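Local coordinates for sulfur carrier protein CysO (PDB 3DWG) that probably donates sulfur, as a C-terminal thiocarboxylate, to the CysM-dependent pathway of cysteine biosynthesis in Mycobacterium tuberculosis, at residues F58-V63 and L87-G92. Sequence-based numbering, arbitrary orientation.
Sequences FVNIYV and LPAVAG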
ATOM      1  N   PHE C  58      -8.149  19.566 -24.340  1.00 20.90           N
ATOM      2  CA  PHE C  58      -7.145  19.540 -23.262  1.00 20.00           C
ATOM      3  C   PHE C  58      -7.481  20.489 -22.124  1.00 19.98           C
ATOM      4  O   PHE C  58      -6.630  20.827 -21.330  1.00 19.71           O
ATOM      5  CB  PHE C  58      -5.715  19.864 -23.742  1.00 20.46           C
ATOM      6  CG  PHE C  58      -5.143  18.846 -24.653  1.00 21.27           C
ATOM      7  CD1 PHE C  58      -5.472  17.492 -24.508  1.00 23.30           C
ATOM      8  CD2 PHE C  58      -4.300  19.241 -25.680  1.00 25.82           C
ATOM      9  CE1 PHE C  58      -4.938  16.527 -25.398  1.00 21.98           C
ATOM     10  CE2 PHE C  58      -3.772  18.277 -26.552  1.00 26.86           C
ATOM     11  CZ  PHE C  58      -4.095  16.949 -26.403  1.00 24.15           C
ATOM     12  N   VAL C  59      -8.722  20.919 -22.043  1.00 19.35           N
ATOM     13  CA  VAL C  59      -9.161  21.702 -20.882  1.00 19.20           C
ATOM     14  C   VAL C  59     -10.155  20.875 -20.114  1.00 19.32           C
ATOM     15  O   VAL C  59     -11.070  20.270 -20.699  1.00 19.50           O
ATOM     16  CB  VAL C  59      -9.779  23.063 -21.328  1.00 19.87           C
ATOM     17  CG1 VAL C  59     -10.240  23.887 -20.124  1.00 25.64           C
ATOM     18  CG2 VAL C  59      -8.750  23.906 -22.059  1.00 25.13           C
ATOM     19  N   ASN C  60     -10.003  20.859 -18.791  1.00 15.97           N
ATOM     20  CA  ASN C  60     -10.953  20.232 -17.884  1.00 17.16           C
ATOM     21  C   ASN C  60     -11.538  21.275 -16.979  1.00 17.06           C
ATOM     22  O   ASN C  60     -10.831  22.160 -16.486  1.00 16.74           O
ATOM     23  CB  ASN C  60     -10.251  19.145 -17.030  1.00 17.86           C
ATOM     24  CG  ASN C  60      -9.823  17.961 -17.861  1.00 18.80           C
ATOM     25  OD1 ASN C  60     -10.555  17.505 -18.783  1.00 22.76           O
ATOM     26  ND2 ASN C  60      -8.607  17.437 -17.571  1.00 19.71           N
ATOM     27  N   ILE C  61     -12.853  21.223 -16.813  1.00 14.86           N
ATOM     28  CA  ILE C  61     -13.515  22.131 -15.886  1.00 15.18           C
ATOM     29  C   ILE C  61     -14.411  21.386 -14.917  1.00 15.45           C
ATOM     30  O   ILE C  61     -15.138  20.455 -15.282  1.00 15.56           O
ATOM     31  CB  ILE C  61     -14.335  23.226 -16.652  1.00 15.31           C
ATOM     32  CG1 ILE C  61     -13.399  23.885 -17.675  1.00 15.45           C
ATOM     33  CG2 ILE C  61     -14.908  24.235 -15.643  1.00 16.34           C
ATOM     34  CD1 ILE C  61     -13.981  25.138 -18.471  1.00 16.15           C
ATOM     35  N   TYR C  62     -14.359  21.809 -13.646  1.00 16.32           N
ATOM     36  CA  TYR C  62     -15.099  21.175 -12.574  1.00 15.90           C
ATOM     37  C   TYR C  62     -15.929  22.219 -11.804  1.00 17.19           C
ATOM     38  O   TYR C  62     -15.475  23.324 -11.604  1.00 18.05           O
ATOM     39  CB  TYR C  62     -14.113  20.478 -11.608  1.00 16.63           C
ATOM     40  CG  TYR C  62     -13.093  19.592 -12.284  1.00 16.68           C
ATOM     41  CD1 TYR C  62     -11.937  20.136 -12.806  1.00 15.60           C
ATOM     42  CD2 TYR C  62     -13.294  18.219 -12.399  1.00 18.25           C
ATOM     43  CE1 TYR C  62     -11.032  19.372 -13.455  1.00 19.28           C
ATOM     44  CE2 TYR C  62     -12.354  17.409 -13.068  1.00 14.83           C
ATOM     45  CZ  TYR C  62     -11.225  18.010 -13.546  1.00 16.44           C
ATOM     46  OH  TYR C  62     -10.224  17.326 -14.220  1.00 18.81           O
ATOM     47  N   VAL C  63     -17.163  21.854 -11.490  1.00 17.33           N
ATOM     48  CA  VAL C  63     -18.039  22.706 -10.666  1.00 18.62           C
ATOM     49  C   VAL C  63     -18.181  21.921  -9.372  1.00 19.07           C
ATOM     50  O   VAL C  63     -18.643  20.769  -9.405  1.00 19.43           O
ATOM     51  CB  VAL C  63     -19.443  22.907 -11.353  1.00 19.28           C
ATOM     52  CG1 VAL C  63     -20.396  23.580 -10.359  1.00 19.61           C
ATOM     53  CG2 VAL C  63     -19.298  23.728 -12.629  1.00 20.33           C
ATOM     54  N   LEU C  87      -8.502  23.462 -15.373  1.00 17.03           N
ATOM     55  CA  LEU C  87      -7.129  22.860 -15.374  1.00 16.94           C
ATOM     56  C   LEU C  87      -6.827  22.322 -16.780  1.00 17.90           C
ATOM     57  O   LEU C  87      -7.725  21.758 -17.431  1.00 17.44           O
ATOM     58  CB  LEU C  87      -7.091  21.656 -14.413  1.00 18.48           C
ATOM     59  CG  LEU C  87      -7.218  21.973 -12.940  1.00 20.69           C
ATOM     60  CD1 LEU C  87      -7.425  20.736 -12.110  1.00 23.26           C
ATOM     61  CD2 LEU C  87      -5.941  22.750 -12.486  1.00 18.76           C
ATOM     62  N   PRO C  88      -5.590  22.471 -17.252  1.00 16.55           N
ATOM     63  CA  PRO C  88      -5.185  21.788 -18.484  1.00 16.99           C
ATOM     64  C   PRO C  88      -5.035  20.287 -18.201  1.00 17.04           C
ATOM     65  O   PRO C  88      -4.865  19.873 -17.041  1.00 17.20           O
ATOM     66  CB  PRO C  88      -3.755  22.335 -18.780  1.00 19.81           C
ATOM     67  CG  PRO C  88      -3.282  22.765 -17.519  1.00 20.08           C
ATOM     68  CD  PRO C  88      -4.442  23.125 -16.577  1.00 18.61           C
ATOM     69  N   ALA C  89      -5.151  19.518 -19.267  1.00 16.98           N
ATOM     70  CA  ALA C  89      -5.077  18.042 -19.156  1.00 16.68           C
ATOM     71  C   ALA C  89      -3.659  17.551 -18.881  1.00 17.85           C
ATOM     72  O   ALA C  89      -2.823  17.703 -19.722  1.00 18.06           O
ATOM     73  CB  ALA C  89      -5.553  17.423 -20.412  1.00 17.32           C
ATOM     74  N   VAL C  90      -3.461  17.058 -17.653  1.00 18.64           N
ATOM     75  CA  VAL C  90      -2.193  16.461 -17.224  1.00 20.58           C
ATOM     76  C   VAL C  90      -2.557  15.058 -16.681  1.00 19.31           C
ATOM     77  O   VAL C  90      -3.319  14.919 -15.685  1.00 19.46           O
ATOM     78  CB  VAL C  90      -1.562  17.303 -16.130  1.00 19.23           C
ATOM     79  CG1 VAL C  90      -0.415  16.502 -15.402  1.00 23.37           C
ATOM     80  CG2 VAL C  90      -1.047  18.645 -16.706  1.00 20.32           C
ATOM     81  N   ALA C  91      -1.995  14.052 -17.334  1.00 22.35           N
ATOM     82  CA  ALA C  91      -2.155  12.640 -16.930  1.00 22.38           C
ATOM     83  C   ALA C  91      -1.718  12.453 -15.462  1.00 21.88           C
ATOM     84  O   ALA C  91      -0.625  12.915 -15.061  1.00 23.34           O
ATOM     85  CB  ALA C  91      -1.345  11.753 -17.849  1.00 24.24           C
ATOM     86  N   GLY C  92      -2.610  11.854 -14.683  1.00 22.15           N
ATOM     87  CA  GLY C  92      -2.460  11.683 -13.211  1.00 22.75           C
ATOM     88  C   GLY C  92      -3.022  12.817 -12.347  1.00 22.88           C
ATOM     89  O   GLY C  92      -3.251  12.628 -11.131  1.00 22.83           O
TER
HETATM   90  O   HOH W   1      -6.372  18.001 -15.786  1.00 27.17           O
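Tyr62 and Leu87 meet because both first torsions (chi1 -49° and -68°) set CG beside the backbone N, and the two side chains then cross at about a right angle, Tyr62 CE1 lying 4.1 Å from Leu87 CD1. The pair sits on the ubiquitin-like beta-grasp sheet of this ThiS-family carrier, where strand 59-63 runs antiparallel to strand 83-88 just before the C-terminal tail departs. The register rests on two bridges. Asn60 and Leu87 form the hydrogen-bonded pair: Asn60 N gives a nearly straight bond to Leu87 O (2.8 Å), and Leu87 N returns one to Asn60 O (2.9 Å). Val59 and Pro88 make the non-hydrogen-bonded pair, and their side chains occupy the face opposite to Asn60 and Leu87; Val59 also packs on Ile86.

Beyond the bridges, one more backbone bond links the two segments. Ala89 N donates to Phe58 O at 2.9 Å, but the bond is bent and comes from 41° above the carbonyl plane, and Pro88 CA adds a CA-H...O contact to the same oxygen. Ala89 CB approaches the Phe58 ring obliquely, 4.1 Å from CD1. The tail that follows is held by another protein chain, which forms backbone hydrogen bonds with Ala89 and bonds Ala91 N through a polar side chain, consistent with presentation of the C-terminus to a partner; an acidic side chain of that protein also bonds Tyr62 OH on the strand. On the Asn60 side, one water joins the strands, accepting from Asn60 ND2 at 2.9 Å and lying at hydrogen-bonding distance, 2.7 Å, from Pro88 O, though its protons may be shared among other acceptors.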